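Local coordinates for uncharacterized hypothetical protein (Bacteroides uniformis, PDB 4EIU), which is of unknown function but belongs to the DUF3823 family, with an N-terminal domain probably of transthyretin-like fold, at residues E70-I75 against S96-I101; E118-P123 against Q133-R138; N127-A132 against T204-G209; A222-Y227 against G234-N239. All coordinates share one frame; numbering follows the deposited sequence.

Interaction 1. Residues E70-I75 against S96-I101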
# COMPACT_ATOMS: atom_id res chain seq x y z
N GLU A 70 -2.43 -24.10 13.60
CA GLU A 70 -3.46 -23.07 13.56
C GLU A 70 -2.83 -21.71 13.75
O GLU A 70 -2.05 -21.51 14.68
CB GLU A 70 -4.49 -23.29 14.68
CG GLU A 70 -5.24 -24.61 14.62
CD GLU A 70 -6.51 -24.55 13.78
OE1 GLU A 70 -7.02 -23.43 13.50
OE2 GLU A 70 -7.02 -25.64 13.41
N TYR A 71 -3.25 -20.77 12.93
CA TYR A 71 -2.58 -19.47 12.85
C TYR A 71 -3.58 -18.35 12.83
O TYR A 71 -4.67 -18.48 12.26
CB TYR A 71 -1.72 -19.38 11.58
CG TYR A 71 -0.42 -20.17 11.69
CD1 TYR A 71 -0.37 -21.50 11.39
CD2 TYR A 71 0.76 -19.55 12.15
CE1 TYR A 71 0.82 -22.23 11.49
CE2 TYR A 71 1.95 -20.27 12.25
CZ TYR A 71 1.96 -21.60 11.93
OH TYR A 71 3.13 -22.31 12.07
N ASN A 72 -3.17 -17.23 13.40
CA ASN A 72 -3.73 -15.92 13.12
C ASN A 72 -2.89 -15.28 12.00
O ASN A 72 -1.65 -15.27 12.05
CB ASN A 72 -3.67 -15.05 14.39
CG ASN A 72 -4.25 -13.67 14.18
OD1 ASN A 72 -3.49 -12.70 14.02
ND2 ASN A 72 -5.58 -13.57 14.19
N VAL A 73 -3.58 -14.73 11.01
CA VAL A 73 -2.98 -14.09 9.87
C VAL A 73 -3.47 -12.65 9.89
O VAL A 73 -4.65 -12.39 9.73
CB VAL A 73 -3.34 -14.80 8.54
CG1 VAL A 73 -2.64 -14.11 7.35
CG2 VAL A 73 -2.97 -16.32 8.62
N ARG A 74 -2.55 -11.73 10.13
CA ARG A 74 -2.83 -10.32 10.23
C ARG A 74 -2.10 -9.56 9.13
O ARG A 74 -0.91 -9.77 8.97
CB ARG A 74 -2.32 -9.82 11.59
CG ARG A 74 -2.40 -8.30 11.71
CD ARG A 74 -1.91 -7.78 13.05
NE ARG A 74 -1.82 -6.32 12.93
CZ ARG A 74 -1.93 -5.45 13.93
NH1 ARG A 74 -2.16 -5.87 15.19
NH2 ARG A 74 -1.84 -4.17 13.67
N ILE A 75 -2.77 -8.64 8.41
CA ILE A 75 -2.10 -7.79 7.45
C ILE A 75 -2.29 -6.30 7.84
O ILE A 75 -3.28 -5.96 8.48
CB ILE A 75 -2.53 -8.07 6.00
CG1 ILE A 75 -4.03 -7.70 5.76
CG2 ILE A 75 -2.22 -9.57 5.66
CD1 ILE A 75 -4.51 -7.68 4.30
N SER A 96 -8.55 -9.67 11.55
CA SER A 96 -7.56 -10.68 11.12
C SER A 96 -8.26 -12.03 10.90
O SER A 96 -9.40 -12.19 11.28
CB SER A 96 -6.43 -10.80 12.13
OG SER A 96 -6.84 -11.36 13.38
N VAL A 97 -7.56 -13.00 10.32
CA VAL A 97 -8.17 -14.27 9.89
C VAL A 97 -7.54 -15.35 10.74
O VAL A 97 -6.32 -15.34 10.93
CB VAL A 97 -7.85 -14.52 8.39
CG1 VAL A 97 -8.11 -15.98 7.99
CG2 VAL A 97 -8.62 -13.55 7.51
N ASN A 98 -8.32 -16.27 11.28
CA ASN A 98 -7.74 -17.47 11.87
C ASN A 98 -7.97 -18.62 10.93
O ASN A 98 -9.07 -18.81 10.43
CB ASN A 98 -8.34 -17.77 13.24
CG ASN A 98 -8.02 -16.69 14.26
OD1 ASN A 98 -6.89 -16.16 14.33
ND2 ASN A 98 -9.03 -16.34 15.05
N THR A 99 -6.92 -19.40 10.66
CA THR A 99 -7.04 -20.52 9.74
C THR A 99 -6.00 -21.55 10.09
O THR A 99 -4.91 -21.20 10.55
CB THR A 99 -6.85 -20.05 8.28
OG1 THR A 99 -7.05 -21.15 7.40
CG2 THR A 99 -5.45 -19.45 8.02
N GLU A 100 -6.34 -22.81 9.88
CA GLU A 100 -5.36 -23.88 9.77
C GLU A 100 -4.44 -23.53 8.60
O GLU A 100 -4.90 -23.01 7.60
CB GLU A 100 -6.04 -25.22 9.49
CG GLU A 100 -5.04 -26.38 9.40
CD GLU A 100 -5.66 -27.76 9.35
OE1 GLU A 100 -6.87 -27.87 9.11
OE2 GLU A 100 -4.91 -28.75 9.53
N ILE A 101 -3.14 -23.82 8.73
CA ILE A 101 -2.23 -23.75 7.56
C ILE A 101 -1.67 -25.13 7.39
O ILE A 101 -0.95 -25.62 8.28
CB ILE A 101 -1.11 -22.70 7.69
CG1 ILE A 101 -1.73 -21.31 7.89
CG2 ILE A 101 -0.26 -22.72 6.40
CD1 ILE A 101 -0.76 -20.17 8.01
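Tyr71 and Ile101 meet on the packed face of this strand pair: CD1 of the tyrosine ring lies 3.7 Å from CD1 of Ile101, the two side chains crossing at about a right angle. Next to them CG2 of Val73 rests 4.0 Å from CG2 of Thr99, extending the apolar row. The hydroxyl of Tyr71 is satisfied beyond the pair, by the carbonyl of Phe67. Strands 69-76 and 91-101 are neighbours in an antiparallel sheet of the N-terminal domain, whose family belongs to the transthyretin clan. Two hydrogen-bonded pairs, Tyr71 with Thr99 and Val73 with Val97, hold the backbones together; Val73 N reaches Val97 O at 2.8 Å. Behind this face stand Ile12 of strand 10-18 and Phe109 of strand 104-111, both touching Val73.

The other face is looser and more polar. Here the amide of Asn72, its CG anti to the backbone N (chi1 -180°), swings over the neighbouring strand, and ND2 spends its two hydrogens on separate acceptors: Ser96 OG, also hydrogen-bonded to Asp94 OD1, at 2.7 Å and Asn98 OD1 at 2.9 Å. Both acceptors lie close to the plane of the Asn72 amide, whereas the Asn98 amide is turned 57° from it. Toward solvent, the exposed Glu70 and Glu100 run past each other, OE2 of the first 4.8 Å from OE1 of the second, and Lys68 forms a salt bridge with Glu100.

Interaction 2. Residues E118-P123 against Q133-R138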
# COMPACT_ATOMS: atom_id res chain seq x y z
N GLU A 118 -4.13 6.21 -10.22
CA GLU A 118 -3.98 5.69 -11.58
C GLU A 118 -3.33 6.71 -12.48
O GLU A 118 -3.41 7.92 -12.23
CB GLU A 118 -5.35 5.31 -12.15
CG GLU A 118 -6.30 6.51 -12.26
CD GLU A 118 -7.75 6.12 -12.45
OE1 GLU A 118 -8.03 5.29 -13.35
OE2 GLU A 118 -8.62 6.69 -11.74
N PHE A 119 -2.71 6.23 -13.54
CA PHE A 119 -2.32 7.10 -14.67
C PHE A 119 -3.53 7.35 -15.56
O PHE A 119 -4.40 6.49 -15.68
CB PHE A 119 -1.22 6.45 -15.48
CG PHE A 119 0.11 6.43 -14.79
CD1 PHE A 119 0.77 7.63 -14.49
CD2 PHE A 119 0.71 5.22 -14.45
CE1 PHE A 119 2.02 7.62 -13.88
CE2 PHE A 119 1.95 5.20 -13.82
CZ PHE A 119 2.61 6.40 -13.54
N VAL A 120 -3.59 8.52 -16.18
CA VAL A 120 -4.68 8.81 -17.11
C VAL A 120 -4.17 8.68 -18.54
O VAL A 120 -4.69 7.85 -19.29
CB VAL A 120 -5.31 10.18 -16.86
CG1 VAL A 120 -6.39 10.46 -17.91
CG2 VAL A 120 -5.89 10.22 -15.46
N GLY A 121 -3.15 9.44 -18.91
CA GLY A 121 -2.62 9.32 -20.29
C GLY A 121 -1.51 8.29 -20.42
O GLY A 121 -1.23 7.54 -19.50
N ASN A 122 -0.88 8.26 -21.59
CA ASN A 122 0.46 7.69 -21.74
C ASN A 122 1.45 8.78 -21.37
O ASN A 122 1.29 9.92 -21.79
CB ASN A 122 0.72 7.28 -23.19
CG ASN A 122 -0.02 6.03 -23.58
OD1 ASN A 122 0.08 5.00 -22.92
ND2 ASN A 122 -0.78 6.11 -24.67
N PRO A 123 2.48 8.45 -20.57
CA PRO A 123 3.47 9.49 -20.25
C PRO A 123 4.23 10.05 -21.47
O PRO A 123 4.93 9.29 -22.13
CB PRO A 123 4.43 8.77 -19.29
CG PRO A 123 3.60 7.71 -18.64
CD PRO A 123 2.63 7.26 -19.71
N GLN A 133 0.03 12.22 -16.41
CA GLN A 133 -1.21 12.62 -15.75
C GLN A 133 -1.60 11.56 -14.70
O GLN A 133 -1.78 10.38 -15.04
CB GLN A 133 -2.33 12.78 -16.78
CG GLN A 133 -2.01 13.79 -17.88
CD GLN A 133 -1.95 15.21 -17.34
OE1 GLN A 133 -0.88 15.75 -17.07
NE2 GLN A 133 -3.11 15.82 -17.16
N VAL A 134 -1.70 11.98 -13.44
CA VAL A 134 -2.06 11.09 -12.32
C VAL A 134 -3.42 11.49 -11.77
O VAL A 134 -3.70 12.68 -11.58
CB VAL A 134 -1.02 11.13 -11.18
CG1 VAL A 134 -1.46 10.25 -10.01
CG2 VAL A 134 0.34 10.66 -11.66
N ARG A 135 -4.27 10.50 -11.49
CA ARG A 135 -5.56 10.78 -10.87
C ARG A 135 -5.66 10.08 -9.51
O ARG A 135 -5.61 8.86 -9.44
CB ARG A 135 -6.72 10.38 -11.77
CG ARG A 135 -8.07 10.78 -11.19
CD ARG A 135 -9.23 9.98 -11.76
NE ARG A 135 -9.62 10.53 -13.03
CZ ARG A 135 -9.58 9.94 -14.22
NH1 ARG A 135 -9.21 8.68 -14.40
NH2 ARG A 135 -9.97 10.64 -15.26
N VAL A 136 -5.80 10.86 -8.44
CA VAL A 136 -5.99 10.32 -7.09
C VAL A 136 -7.45 10.46 -6.63
O VAL A 136 -8.05 11.55 -6.70
CB VAL A 136 -5.05 10.98 -6.07
CG1 VAL A 136 -5.26 10.39 -4.66
CG2 VAL A 136 -3.60 10.81 -6.52
N THR A 137 -8.02 9.36 -6.16
CA THR A 137 -9.37 9.38 -5.56
C THR A 137 -9.40 8.64 -4.24
O THR A 137 -8.52 7.82 -3.96
CB THR A 137 -10.44 8.77 -6.52
OG1 THR A 137 -9.98 7.50 -6.98
CG2 THR A 137 -10.74 9.68 -7.75
N ARG A 138 -10.41 8.90 -3.42
CA ARG A 138 -10.61 8.15 -2.18
C ARG A 138 -10.90 6.68 -2.45
O ARG A 138 -11.71 6.36 -3.31
CB ARG A 138 -11.77 8.75 -1.39
CG ARG A 138 -11.55 10.16 -0.89
CD ARG A 138 -10.43 10.24 0.14
NE ARG A 138 -10.24 11.60 0.62
CZ ARG A 138 -9.24 11.97 1.43
NH1 ARG A 138 -8.41 11.07 1.88
NH2 ARG A 138 -9.09 13.22 1.82
O HOH W 1 -8.02 7.48 -9.03
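A beta hairpin built from strands 115-126 and 129-138 supplies this contact, in which Glu118 faces Arg135 as a hydrogen-bonded antiparallel pair and Phe119 faces Val134 as the non-hydrogen-bonded pair beside it. Arg135 N binds Glu118 O at 2.8 Å, and two residues on, Val120 N takes Gln133 O at 2.8 Å. On the outer face the side chains of Glu118 and Arg135 lie alongside, pointing the same way. Their salt bridge is weak, with OE2 of Glu118 3.4 Å from NH1 of Arg135, and the carboxylate stands 77° from the guanidinium plane. A bend at chi3 (-82°) turns the guanidinium toward Val120, whose CG2 sits against one face, 3.9 Å from CZ of Arg135. A water within hydrogen-bonding distance of Glu118 OE2, Arg135 O and Thr137 OG1 links the carboxylate to the partner strand. On the inner face CE1 of Phe119 touches CG2 of Val134 at 4.1 Å. That face looks into the protein: Phe119 packs on Phe167 of strand 162-170, Val219 of strand 216-225 and Met244 of strand 239-247, while Val134 rests on Ala221.

Interaction 3. Residues N127-A132 against T204-G209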
# COMPACT_ATOMS: atom_id res chain seq x y z
N ASN A 127 13.05 15.47 -24.26
CA ASN A 127 14.41 15.71 -23.73
C ASN A 127 14.79 14.95 -22.45
O ASN A 127 15.40 15.51 -21.52
CB ASN A 127 14.68 17.21 -23.58
CG ASN A 127 16.10 17.57 -24.04
OD1 ASN A 127 16.34 17.77 -25.24
ND2 ASN A 127 17.06 17.62 -23.10
N GLY A 128 14.44 13.66 -22.40
CA GLY A 128 14.80 12.83 -21.24
C GLY A 128 14.07 13.13 -19.93
O GLY A 128 14.35 12.50 -18.90
N VAL A 129 13.14 14.09 -19.97
CA VAL A 129 12.23 14.36 -18.86
C VAL A 129 10.88 13.73 -19.24
O VAL A 129 10.43 13.88 -20.38
CB VAL A 129 12.10 15.88 -18.53
CG1 VAL A 129 13.48 16.51 -18.33
CG2 VAL A 129 11.34 16.64 -19.61
N ILE A 130 10.29 13.01 -18.29
CA ILE A 130 9.00 12.33 -18.48
C ILE A 130 7.88 13.08 -17.76
O ILE A 130 8.09 13.63 -16.67
CB ILE A 130 9.02 10.89 -17.92
CG1 ILE A 130 10.28 10.13 -18.36
CG2 ILE A 130 7.76 10.14 -18.36
CD1 ILE A 130 10.35 8.73 -17.80
N LYS A 131 6.70 13.08 -18.38
CA LYS A 131 5.55 13.85 -17.89
C LYS A 131 4.30 12.99 -17.99
O LYS A 131 4.02 12.45 -19.06
CB LYS A 131 5.37 15.11 -18.73
CG LYS A 131 4.11 15.93 -18.45
CD LYS A 131 4.10 17.19 -19.31
CE LYS A 131 2.74 17.87 -19.32
NZ LYS A 131 2.76 19.14 -20.10
N ALA A 132 3.56 12.90 -16.89
CA ALA A 132 2.41 12.02 -16.77
C ALA A 132 1.23 12.73 -16.13
O ALA A 132 1.41 13.70 -15.40
CB ALA A 132 2.78 10.80 -15.94
N THR A 204 -0.74 16.85 -13.17
CA THR A 204 0.45 16.71 -14.00
C THR A 204 1.66 16.61 -13.10
O THR A 204 1.83 17.44 -12.19
CB THR A 204 0.68 17.92 -14.90
OG1 THR A 204 -0.51 18.15 -15.67
CG2 THR A 204 1.88 17.68 -15.83
N ILE A 205 2.49 15.61 -13.35
CA ILE A 205 3.76 15.46 -12.65
C ILE A 205 4.89 15.13 -13.66
O ILE A 205 4.63 14.53 -14.70
CB ILE A 205 3.64 14.43 -11.53
CG1 ILE A 205 4.90 14.42 -10.66
CG2 ILE A 205 3.29 13.05 -12.09
CD1 ILE A 205 4.67 13.85 -9.28
N GLN A 206 6.12 15.54 -13.31
CA GLN A 206 7.29 15.48 -14.17
C GLN A 206 8.47 14.86 -13.45
O GLN A 206 8.72 15.18 -12.28
CB GLN A 206 7.70 16.89 -14.59
CG GLN A 206 7.34 17.24 -16.01
CD GLN A 206 8.02 18.51 -16.46
OE1 GLN A 206 7.43 19.57 -16.41
NE2 GLN A 206 9.27 18.42 -16.87
N SER A 207 9.21 14.02 -14.17
CA SER A 207 10.46 13.46 -13.65
C SER A 207 11.48 14.57 -13.41
O SER A 207 11.33 15.68 -13.90
CB SER A 207 11.03 12.40 -14.62
OG SER A 207 11.60 12.99 -15.79
N ASN A 208 12.47 14.27 -12.57
CA ASN A 208 13.64 15.11 -12.40
C ASN A 208 14.73 14.59 -13.32
O ASN A 208 14.52 13.58 -14.05
CB ASN A 208 14.14 15.06 -10.95
CG ASN A 208 13.28 15.88 -10.01
OD1 ASN A 208 13.09 17.07 -10.22
ND2 ASN A 208 12.76 15.25 -8.97
N GLY A 209 15.87 15.28 -13.30
CA GLY A 209 17.04 14.81 -14.03
C GLY A 209 16.59 14.67 -15.57
O GLY A 209 15.57 15.29 -16.07
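With chi1 at 73°, Ser207 holds OG between its own backbone N and carbonyl carbon, and from there the hydroxyl faces the backbone of Ile130. The N-H of Ile130 points at this oxygen almost straight, 2.8 Å from Ile130 N to Ser207 OG with an angle of 173° at the hydrogen. Ser207 N in turn binds Ile130 O at 2.8 Å, so backbone and side chain of one serine grip both backbone polar atoms of Ile130. The hydroxyl thus stands in for a strand carbonyl just where the regular pairing ends. Were this serine an alanine, the N-H of Ile130 would probably lose its acceptor and the hold on the strand end would weaken.

In the other direction the regular pairing continues through Ala132 and Ile205, linked both ways, Ala132 N lying 2.9 Å from Ile205 O. On the exposed face the extended chain of Lys131 slants across Thr204, its CE 3.6 Å from CG2 of Thr204, while CB of Lys131 meets CG of Gln206 at 4.0 Å. Beyond, NE2 of Gln206 lies 3.9 Å from CG2 of Val129. The pair forms one side of a three-stranded sheet, 202-206 being an outermost strand. Its buried face lies over the four-stranded sheet: Ile130 packs on Val217 and Val219 of strand 216-225, and Ala132 and Ile205 both touch Phe167 of strand 162-170.

Interaction 4. Residues A222-Y227 against G234-N239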
# COMPACT_ATOMS: atom_id res chain seq x y z
N ALA A 222 2.13 7.15 -6.90
CA ALA A 222 1.74 6.77 -5.58
C ALA A 222 1.23 7.99 -4.86
O ALA A 222 1.61 9.10 -5.19
CB ALA A 222 2.91 6.14 -4.82
N ALA A 223 0.32 7.77 -3.90
CA ALA A 223 -0.21 8.86 -3.04
C ALA A 223 -0.57 8.30 -1.66
O ALA A 223 -0.80 7.08 -1.49
CB ALA A 223 -1.39 9.54 -3.69
N ARG A 224 -0.47 9.16 -0.66
CA ARG A 224 -0.80 8.73 0.69
C ARG A 224 -1.49 9.83 1.47
O ARG A 224 -1.50 11.00 1.06
CB ARG A 224 0.46 8.27 1.40
CG ARG A 224 1.50 9.36 1.57
CD ARG A 224 2.66 8.86 2.37
NE ARG A 224 3.75 9.82 2.35
CZ ARG A 224 4.90 9.68 2.99
NH1 ARG A 224 5.16 8.59 3.68
NH2 ARG A 224 5.82 10.64 2.90
N ILE A 225 -2.06 9.42 2.59
CA ILE A 225 -2.73 10.29 3.52
C ILE A 225 -1.90 10.50 4.78
O ILE A 225 -0.90 9.83 4.98
CB ILE A 225 -4.18 9.82 3.87
CG1 ILE A 225 -4.21 8.45 4.56
CG2 ILE A 225 -5.01 9.80 2.60
CD1 ILE A 225 -5.53 8.11 5.28
N ASN A 226 -2.34 11.42 5.64
CA ASN A 226 -1.68 11.76 6.90
C ASN A 226 -2.03 10.78 8.04
O ASN A 226 -2.55 11.15 9.09
CB ASN A 226 -2.04 13.22 7.25
CG ASN A 226 -1.33 13.74 8.49
OD1 ASN A 226 -0.22 13.32 8.77
ND2 ASN A 226 -1.99 14.64 9.26
N TYR A 227 -1.75 9.49 7.83
CA TYR A 227 -2.18 8.45 8.73
C TYR A 227 -1.26 7.22 8.62
O TYR A 227 -1.02 6.72 7.53
CB TYR A 227 -3.62 8.01 8.39
CG TYR A 227 -4.26 7.20 9.50
CD1 TYR A 227 -4.68 7.79 10.67
CD2 TYR A 227 -4.43 5.80 9.37
CE1 TYR A 227 -5.26 7.03 11.71
CE2 TYR A 227 -5.00 5.06 10.39
CZ TYR A 227 -5.41 5.67 11.54
OH TYR A 227 -5.95 4.91 12.52
N GLY A 234 4.41 5.56 12.84
CA GLY A 234 5.04 6.62 12.06
C GLY A 234 5.08 6.32 10.56
O GLY A 234 5.34 7.24 9.81
N THR A 235 4.79 5.09 10.09
CA THR A 235 4.83 4.77 8.68
C THR A 235 3.55 5.09 7.97
O THR A 235 2.55 4.43 8.18
CB THR A 235 5.16 3.27 8.44
OG1 THR A 235 6.26 2.91 9.27
CG2 THR A 235 5.51 3.01 6.98
N ARG A 236 3.60 6.10 7.10
CA ARG A 236 2.43 6.45 6.30
C ARG A 236 2.60 5.84 4.92
O ARG A 236 3.45 6.25 4.15
CB ARG A 236 2.25 7.97 6.25
CG ARG A 236 2.16 8.59 7.64
CD ARG A 236 1.80 10.07 7.61
NE ARG A 236 2.84 10.91 6.97
CZ ARG A 236 2.78 11.42 5.73
NH1 ARG A 236 1.76 11.20 4.89
NH2 ARG A 236 3.78 12.14 5.30
N ARG A 237 1.78 4.84 4.64
CA ARG A 237 1.99 3.96 3.49
C ARG A 237 1.25 4.48 2.25
O ARG A 237 0.11 4.93 2.35
CB ARG A 237 1.53 2.56 3.79
CG ARG A 237 2.18 1.94 5.04
CD ARG A 237 1.77 0.47 5.31
NE ARG A 237 2.38 0.17 6.58
CZ ARG A 237 3.48 -0.49 6.80
NH1 ARG A 237 4.08 -1.19 5.82
NH2 ARG A 237 3.95 -0.48 8.04
N TRP A 238 1.94 4.44 1.11
CA TRP A 238 1.34 4.76 -0.19
C TRP A 238 0.42 3.72 -0.75
O TRP A 238 0.68 2.49 -0.71
CB TRP A 238 2.43 5.04 -1.23
CG TRP A 238 3.22 6.30 -0.99
CD1 TRP A 238 2.81 7.62 -1.14
CD2 TRP A 238 4.61 6.39 -0.55
NE1 TRP A 238 3.83 8.48 -0.86
CE2 TRP A 238 4.93 7.81 -0.50
CE3 TRP A 238 5.61 5.46 -0.27
CZ2 TRP A 238 6.17 8.27 -0.13
CZ3 TRP A 238 6.87 5.93 0.13
CH2 TRP A 238 7.13 7.30 0.20
N ASN A 239 -0.64 4.24 -1.38
CA ASN A 239 -1.33 3.51 -2.45
C ASN A 239 -0.68 3.79 -3.80
O ASN A 239 -0.11 4.85 -4.01
CB ASN A 239 -2.82 3.85 -2.49
CG ASN A 239 -3.54 3.37 -1.23
OD1 ASN A 239 -3.90 4.18 -0.39
ND2 ASN A 239 -3.71 2.06 -1.10
O HOH W 2 4.23 13.54 2.73
O HOH W 3 -1.07 6.88 4.20
O HOH W 4 -0.46 4.26 6.32
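A loop closing back on the end of strand 216-225 forms this buried contact, just before strand 239-247. Ala223 and Asn239 make a hydrogen-bonded antiparallel pair, with Asn239 N 2.8 Å from Ala223 O. Arg224 lies between two flat neighbours. Its CG starts between the backbone N and the carbonyl carbon (chi1 63°), then the chain runs extended to NE across the face of Trp238: CD makes a CH-pi contact 3.7 Å from the centroid of the five-membered ring, and the guanidinium, tilted 26° to the indole, brings CZ 3.7 Å from CZ2 of Trp238. Over the opposite face comes NH2 of Arg236, 3.5 Å from NH2 of Arg224; a shared water, weakly held by Arg224, joins the like charges, and Asp164 forms a salt bridge to NE of Arg224. Arg224 NH1 meets a lone pair of Arg236 O at 2.9 Å, and Arg236 NH1, also hydrogen-bonded to Thr163 OG1, approaches Ile225 O from above the carbonyl plane at 3.0 Å. A leucine for Arg224 would probably leave Arg236 O without its donor and Asp164 without its salt-bridge mate. Strand 162-170 flanks the site with Asp164 and Thr163; Ala223 and Asn239 pack on Val117 of strand 115-126.

Overall arrangement
The four contacts fall into two regions. Interaction 1 belongs to the N-terminal domain, its centre about 35 Å from that of interaction 2 and 44 Å from that of interaction 3, both across the chain's centre; interaction 4 comes closest to it, nearest atoms about 8 Å apart. Interactions 2 and 3 share strand 129-138, one on each side, and touch through Gln133 OE1 and Thr204 OG1, 2.8 Å apart and probably hydrogen-bonded. Interaction 4 belongs to the facing sheet, meeting interaction 2 where Val136 CG2 packs 3.8 Å from Ala223 CB. No active site is known; bound di(hydroxyethyl)ether, probably from crystallisation, lies near interactions 1, 3 and 4.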